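Local structure of protein PTHB1 (Homo sapiens, 4YD8) at residues Pro187-Ser192 and Leu250-Val255; Arg193-Leu198 and Lys210-Ala215. The protein belongs to the BBSome, a coat complex thought to sort specific membrane proteins to primary cilia; this piece is its N-terminal seven-bladed beta-propeller. One frame throughout, in Å; residues are numbered along the deposited sequence.

Contact 1: residues Pro187-Ser192 and Leu250-Val255; sequences PLAYSS and LDICIV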
loop_
_atom_site.group_PDB
_atom_site.type_symbol
_atom_site.label_atom_id
_atom_site.label_comp_id
_atom_site.label_asym_id
_atom_site.label_seq_id
_atom_site.Cartn_x
_atom_site.Cartn_y
_atom_site.Cartn_z
ATOM N N PRO A 187 3.921 -11.447 1.346
ATOM C CA PRO A 187 3.828 -10.085 0.814
ATOM C C PRO A 187 4.758 -9.930 -0.377
ATOM O O PRO A 187 5.740 -10.679 -0.501
ATOM C CB PRO A 187 4.267 -9.189 2.000
ATOM C CG PRO A 187 5.001 -10.089 2.925
ATOM C CD PRO A 187 4.457 -11.499 2.716
ATOM N N LEU A 188 4.459 -8.968 -1.244
ATOM C CA LEU A 188 5.211 -8.800 -2.478
ATOM C C LEU A 188 5.533 -7.327 -2.722
ATOM O O LEU A 188 4.660 -6.476 -2.581
ATOM C CB LEU A 188 4.408 -9.358 -3.654
ATOM C CG LEU A 188 5.021 -9.231 -5.051
ATOM C CD1 LEU A 188 6.187 -10.211 -5.241
ATOM C CD2 LEU A 188 3.955 -9.468 -6.127
ATOM N N ALA A 189 6.772 -7.030 -3.093
ATOM C CA ALA A 189 7.150 -5.644 -3.389
ATOM C C ALA A 189 8.217 -5.593 -4.471
ATOM O O ALA A 189 8.986 -6.536 -4.654
ATOM C CB ALA A 189 7.636 -4.922 -2.103
ATOM N N TYR A 190 8.226 -4.495 -5.217
ATOM C CA TYR A 190 9.240 -4.255 -6.236
ATOM C C TYR A 190 10.245 -3.212 -5.760
ATOM O O TYR A 190 9.865 -2.151 -5.246
ATOM C CB TYR A 190 8.593 -3.790 -7.555
ATOM C CG TYR A 190 9.615 -3.347 -8.589
ATOM C CD1 TYR A 190 10.452 -4.273 -9.207
ATOM C CD2 TYR A 190 9.755 -2.006 -8.932
ATOM C CE1 TYR A 190 11.396 -3.881 -10.145
ATOM C CE2 TYR A 190 10.694 -1.606 -9.874
ATOM C CZ TYR A 190 11.513 -2.551 -10.476
ATOM O OH TYR A 190 12.461 -2.167 -11.405
ATOM N N SER A 191 11.529 -3.508 -5.930
ATOM C CA SER A 191 12.588 -2.542 -5.641
ATOM C C SER A 191 13.128 -1.959 -6.943
ATOM O O SER A 191 13.728 -2.675 -7.730
ATOM C CB SER A 191 13.722 -3.203 -4.851
ATOM O OG SER A 191 14.891 -2.405 -4.882
ATOM N N SER A 192 12.913 -0.668 -7.186
ATOM C CA SER A 192 13.414 -0.078 -8.419
ATOM C C SER A 192 14.937 0.021 -8.398
ATOM O O SER A 192 15.572 -0.103 -9.440
ATOM C CB SER A 192 12.800 1.308 -8.669
ATOM O OG SER A 192 13.035 2.147 -7.558
ATOM N N LEU A 250 4.324 -10.049 7.873
ATOM C CA LEU A 250 3.014 -9.459 7.604
ATOM C C LEU A 250 3.023 -8.586 6.349
ATOM O O LEU A 250 2.049 -8.551 5.591
ATOM C CB LEU A 250 2.554 -8.621 8.804
ATOM C CG LEU A 250 2.242 -9.365 10.104
ATOM C CD1 LEU A 250 1.869 -8.382 11.208
ATOM C CD2 LEU A 250 1.119 -10.367 9.886
ATOM N N ASP A 251 4.118 -7.869 6.139
ATOM C CA ASP A 251 4.170 -6.899 5.059
ATOM C C ASP A 251 5.617 -6.580 4.711
ATOM O O ASP A 251 6.524 -6.794 5.526
ATOM C CB ASP A 251 3.407 -5.615 5.472
ATOM C CG ASP A 251 2.976 -4.770 4.281
ATOM O OD1 ASP A 251 3.134 -5.238 3.134
ATOM O OD2 ASP A 251 2.449 -3.644 4.494
ATOM N N ILE A 252 5.818 -6.086 3.491
ATOM C CA ILE A 252 7.093 -5.526 3.048
ATOM C C ILE A 252 6.826 -4.171 2.422
ATOM O O ILE A 252 5.849 -4.008 1.698
ATOM C CB ILE A 252 7.799 -6.390 1.985
ATOM C CG1 ILE A 252 8.051 -7.795 2.480
ATOM C CG2 ILE A 252 9.126 -5.754 1.545
ATOM C CD1 ILE A 252 8.308 -8.742 1.312
ATOM N N CYS A 253 7.701 -3.212 2.686
ATOM C CA CYS A 253 7.582 -1.871 2.120
ATOM C C CYS A 253 8.972 -1.411 1.698
ATOM O O CYS A 253 9.873 -1.352 2.532
ATOM C CB CYS A 253 6.991 -0.900 3.151
ATOM S SG CYS A 253 6.645 0.770 2.449
ATOM N N ILE A 254 9.166 -1.086 0.425
ATOM C CA ILE A 254 10.483 -0.606 -0.006
ATOM C C ILE A 254 10.450 0.902 -0.181
ATOM O O ILE A 254 9.647 1.407 -0.952
ATOM C CB ILE A 254 10.928 -1.265 -1.306
ATOM C CG1 ILE A 254 11.007 -2.791 -1.101
ATOM C CG2 ILE A 254 12.282 -0.707 -1.749
ATOM C CD1 ILE A 254 11.278 -3.547 -2.349
ATOM N N VAL A 255 11.327 1.610 0.531
ATOM C CA VAL A 255 11.328 3.080 0.504
ATOM C C VAL A 255 12.733 3.674 0.371
ATOM O O VAL A 255 13.721 3.074 0.780
ATOM C CB VAL A 255 10.697 3.680 1.788
ATOM C CG1 VAL A 255 9.304 3.148 2.024
ATOM C CG2 VAL A 255 11.565 3.378 2.979
#
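Pro187 lays its ring against the backbone at Asp251 and the side chain of Ile252. CB rests over the backbone at Asp251 CA, 3.8 Å away, and CG meets Ile252 CG1, also at 3.8 Å, the two side chains crossing at about a right angle. The carbonyl of Pro187, hydrogen-bonded to Thr199 OG1, has its oxygen 3.7 Å from Ile252 CD1. Ala189, the next residue pointing toward the other strand, sets its methyl against branches of two isoleucines: CB lies 4.0 Å from Ile252 CG2 and 3.9 Å from Ile254 CD1. Tyr190 turns its ring to the other side of its strand, against Phe147 and near Gly145, a position critical for protein stability, and gives this contact its carbonyl oxygen, 3.5 Å from Ile254 CD1. That same methyl reaches Ser191 CB, while Ser191 OG, anti to the backbone N (chi1 164°), bonds to Thr194 OG1. Ile252 is gripped by both of its branches, with CG1 beside the backbone N (chi1 -58°) and CD1 carried on to Pro187 CG and O while CG2 goes to Ala189. An alanine here would remove both branches and would probably leave the ring of Pro187 and the methyl of Ala189 facing a gap between the strands. The axes of these short strands approach to 6.6 Å and run nearly parallel, at 15°, yet each strand is the first of its own four-stranded blade. Apolar side chains, not backbone pairing, join these neighbouring propeller blades here, so the contact probably rests on close packing.

Contact 2: residues Arg193-Leu198 and Lys210-Ala215; sequences RTDSFL and KYQVLA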
loop_
_atom_site.group_PDB
_atom_site.type_symbol
_atom_site.label_atom_id
_atom_site.label_comp_id
_atom_site.label_asym_id
_atom_site.label_seq_id
_atom_site.Cartn_x
_atom_site.Cartn_y
_atom_site.Cartn_z
ATOM N N ARG A 193 15.523 0.221 -7.216
ATOM C CA ARG A 193 16.967 0.423 -7.128
ATOM C C ARG A 193 17.728 -0.836 -7.532
ATOM O O ARG A 193 18.782 -0.756 -8.168
ATOM C CB ARG A 193 17.375 0.852 -5.715
ATOM N N THR A 194 17.190 -1.998 -7.183
ATOM C CA THR A 194 17.854 -3.251 -7.536
ATOM C C THR A 194 17.131 -3.989 -8.659
ATOM O O THR A 194 17.518 -5.106 -9.010
ATOM C CB THR A 194 17.955 -4.186 -6.328
ATOM O OG1 THR A 194 16.640 -4.515 -5.882
ATOM C CG2 THR A 194 18.710 -3.500 -5.177
ATOM N N ASP A 195 16.095 -3.354 -9.198
ATOM C CA ASP A 195 15.205 -3.943 -10.207
ATOM C C ASP A 195 14.892 -5.400 -9.838
ATOM O O ASP A 195 15.186 -6.329 -10.595
ATOM C CB ASP A 195 15.824 -3.819 -11.610
ATOM C CG ASP A 195 14.857 -4.216 -12.731
ATOM O OD1 ASP A 195 13.630 -4.026 -12.594
ATOM O OD2 ASP A 195 15.330 -4.737 -13.761
ATOM N N SER A 196 14.314 -5.584 -8.650
ATOM C CA SER A 196 14.018 -6.921 -8.137
ATOM C C SER A 196 12.663 -6.998 -7.453
ATOM O O SER A 196 12.118 -5.984 -6.996
ATOM C CB SER A 196 15.101 -7.382 -7.148
ATOM O OG SER A 196 16.384 -7.382 -7.746
ATOM N N PHE A 197 12.130 -8.215 -7.381
ATOM C CA PHE A 197 10.925 -8.495 -6.613
ATOM C C PHE A 197 11.299 -9.094 -5.272
ATOM O O PHE A 197 12.136 -9.994 -5.199
ATOM C CB PHE A 197 9.994 -9.456 -7.358
ATOM C CG PHE A 197 9.432 -8.890 -8.631
ATOM C CD1 PHE A 197 8.498 -7.872 -8.597
ATOM C CD2 PHE A 197 9.834 -9.380 -9.855
ATOM C CE1 PHE A 197 7.979 -7.346 -9.770
ATOM C CE2 PHE A 197 9.314 -8.860 -11.039
ATOM C CZ PHE A 197 8.390 -7.836 -10.984
ATOM N N LEU A 198 10.666 -8.607 -4.215
ATOM C CA LEU A 198 10.928 -9.131 -2.877
ATOM C C LEU A 198 9.684 -9.812 -2.333
ATOM O O LEU A 198 8.562 -9.326 -2.507
ATOM C CB LEU A 198 11.386 -7.997 -1.932
ATOM C CG LEU A 198 12.865 -7.656 -2.160
ATOM C CD1 LEU A 198 13.101 -6.786 -3.400
ATOM C CD2 LEU A 198 13.456 -7.022 -0.956
ATOM N N LYS A 210 15.837 -10.987 -9.183
ATOM C CA LYS A 210 16.097 -10.007 -10.233
ATOM C C LYS A 210 15.068 -10.110 -11.348
ATOM O O LYS A 210 14.753 -11.214 -11.812
ATOM C CB LYS A 210 17.502 -10.189 -10.810
ATOM C CG LYS A 210 18.626 -9.956 -9.816
ATOM C CD LYS A 210 19.701 -9.045 -10.400
ATOM C CE LYS A 210 19.407 -7.564 -10.126
ATOM N NZ LYS A 210 18.265 -6.985 -10.910
ATOM N N TYR A 211 14.543 -8.963 -11.781
ATOM C CA TYR A 211 13.557 -8.944 -12.856
ATOM C C TYR A 211 14.042 -9.634 -14.134
ATOM O O TYR A 211 13.304 -10.415 -14.746
ATOM C CB TYR A 211 13.153 -7.511 -13.202
ATOM C CG TYR A 211 12.158 -7.461 -14.336
ATOM C CD1 TYR A 211 10.841 -7.850 -14.135
ATOM C CD2 TYR A 211 12.531 -7.038 -15.601
ATOM C CE1 TYR A 211 9.922 -7.814 -15.152
ATOM C CE2 TYR A 211 11.608 -6.997 -16.636
ATOM C CZ TYR A 211 10.302 -7.387 -16.398
ATOM O OH TYR A 211 9.373 -7.358 -17.406
ATOM N N GLN A 212 15.272 -9.345 -14.547
ATOM C CA GLN A 212 15.769 -9.917 -15.800
ATOM C C GLN A 212 15.990 -11.420 -15.680
ATOM O O GLN A 212 15.781 -12.153 -16.644
ATOM C CB GLN A 212 17.055 -9.225 -16.251
ATOM C CG GLN A 212 16.872 -7.739 -16.594
ATOM C CD GLN A 212 15.941 -7.489 -17.783
ATOM O OE1 GLN A 212 15.642 -8.395 -18.567
ATOM N NE2 GLN A 212 15.485 -6.249 -17.920
ATOM N N VAL A 213 16.387 -11.880 -14.496
ATOM C CA VAL A 213 16.514 -13.310 -14.250
ATOM C C VAL A 213 15.142 -13.967 -14.370
ATOM O O VAL A 213 15.003 -15.016 -14.990
ATOM C CB VAL A 213 17.130 -13.600 -12.867
ATOM C CG1 VAL A 213 16.935 -15.062 -12.484
ATOM C CG2 VAL A 213 18.597 -13.237 -12.869
ATOM N N LEU A 214 14.125 -13.336 -13.796
ATOM C CA LEU A 214 12.746 -13.787 -13.975
ATOM C C LEU A 214 12.349 -13.809 -15.441
ATOM O O LEU A 214 11.845 -14.813 -15.939
ATOM C CB LEU A 214 11.780 -12.882 -13.202
ATOM C CG LEU A 214 11.486 -13.371 -11.791
ATOM C CD1 LEU A 214 11.025 -12.226 -10.934
ATOM C CD2 LEU A 214 10.418 -14.438 -11.844
ATOM N N ALA A 215 12.582 -12.690 -16.121
ATOM C CA ALA A 215 12.215 -12.541 -17.520
ATOM C C ALA A 215 12.867 -13.619 -18.377
ATOM O O ALA A 215 12.225 -14.191 -19.260
ATOM C CB ALA A 215 12.601 -11.171 -18.022
HETATM O O HOH W 1 16.887 -7.139 -13.389
#
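Lys210 curls back over the turn at Thr194-Ser196, its aliphatic chain running past the Ser196 hydroxyl. From CB, with CG beside the backbone N (chi1 -63°), CG passes Ser196 OG at 4.0 Å; bends at chi2, chi3 and chi4 then bring CE to 3.3 Å from Thr194 O. In the conformer described here, one of two, NZ donates to Thr194 O at 2.8 Å, the nitrogen tilted 20° from the carbonyl plane, and makes a weak second bond to Asp195 O. Thr194 O also accepts from Ser196 OG, which comes from above the carbonyl plane, so in this conformer two donors hold it. A water then accepts from NZ and from Gln212 N and donates to Asp195 OD2, linking the ammonium to the carboxylate without direct contact. The turn is fixed to the helix start by Tyr211 N, whose bond to Asp195 O is nearly straight at 173°. Beyond it, Phe197 and Tyr211 lie side by side, CE2 of the first 3.6 Å from CD1 of the second at the edge of the tyrosine ring; Leu214 CD1 presses on the phenylalanine edge at CD2, 3.3 Å away. Asp195 and Ser196 form a G1 bulge opposite Ser191 in the hairpin between strands 188-191 and 196-200. Helix 211-216 follows directly on strand 205-210, before the blade's last strand, 241-244, and its Tyr211 and Leu214 bear on strand 164-169 of the preceding blade, with Phe147 meeting both aromatic rings.

How the contacts relate
From the N terminus, the chain enters one four-stranded propeller blade at strand 188-191, turns through the hairpin into strand 196-200, returns along 205-210 into the short helix 211-216, and finishes the blade with strand 241-244 before the next blade begins. Contact 2 closes the short loop within the blade, 193-198 to 210-215, and is nested inside the longer loop closed by contact 1, 187-192 to 250-255. Their centres lie about 13 Å apart, and the contacts are joined by pairing of the first two strands and by a probable hydrogen bond between Tyr190 OH and Asp195 OD1, 2.5 Å. Contact 1 ties the blade to its successor nearer the propeller centre; contact 2, farther out, ties the turn of the first hairpin to the start of helix 211-216.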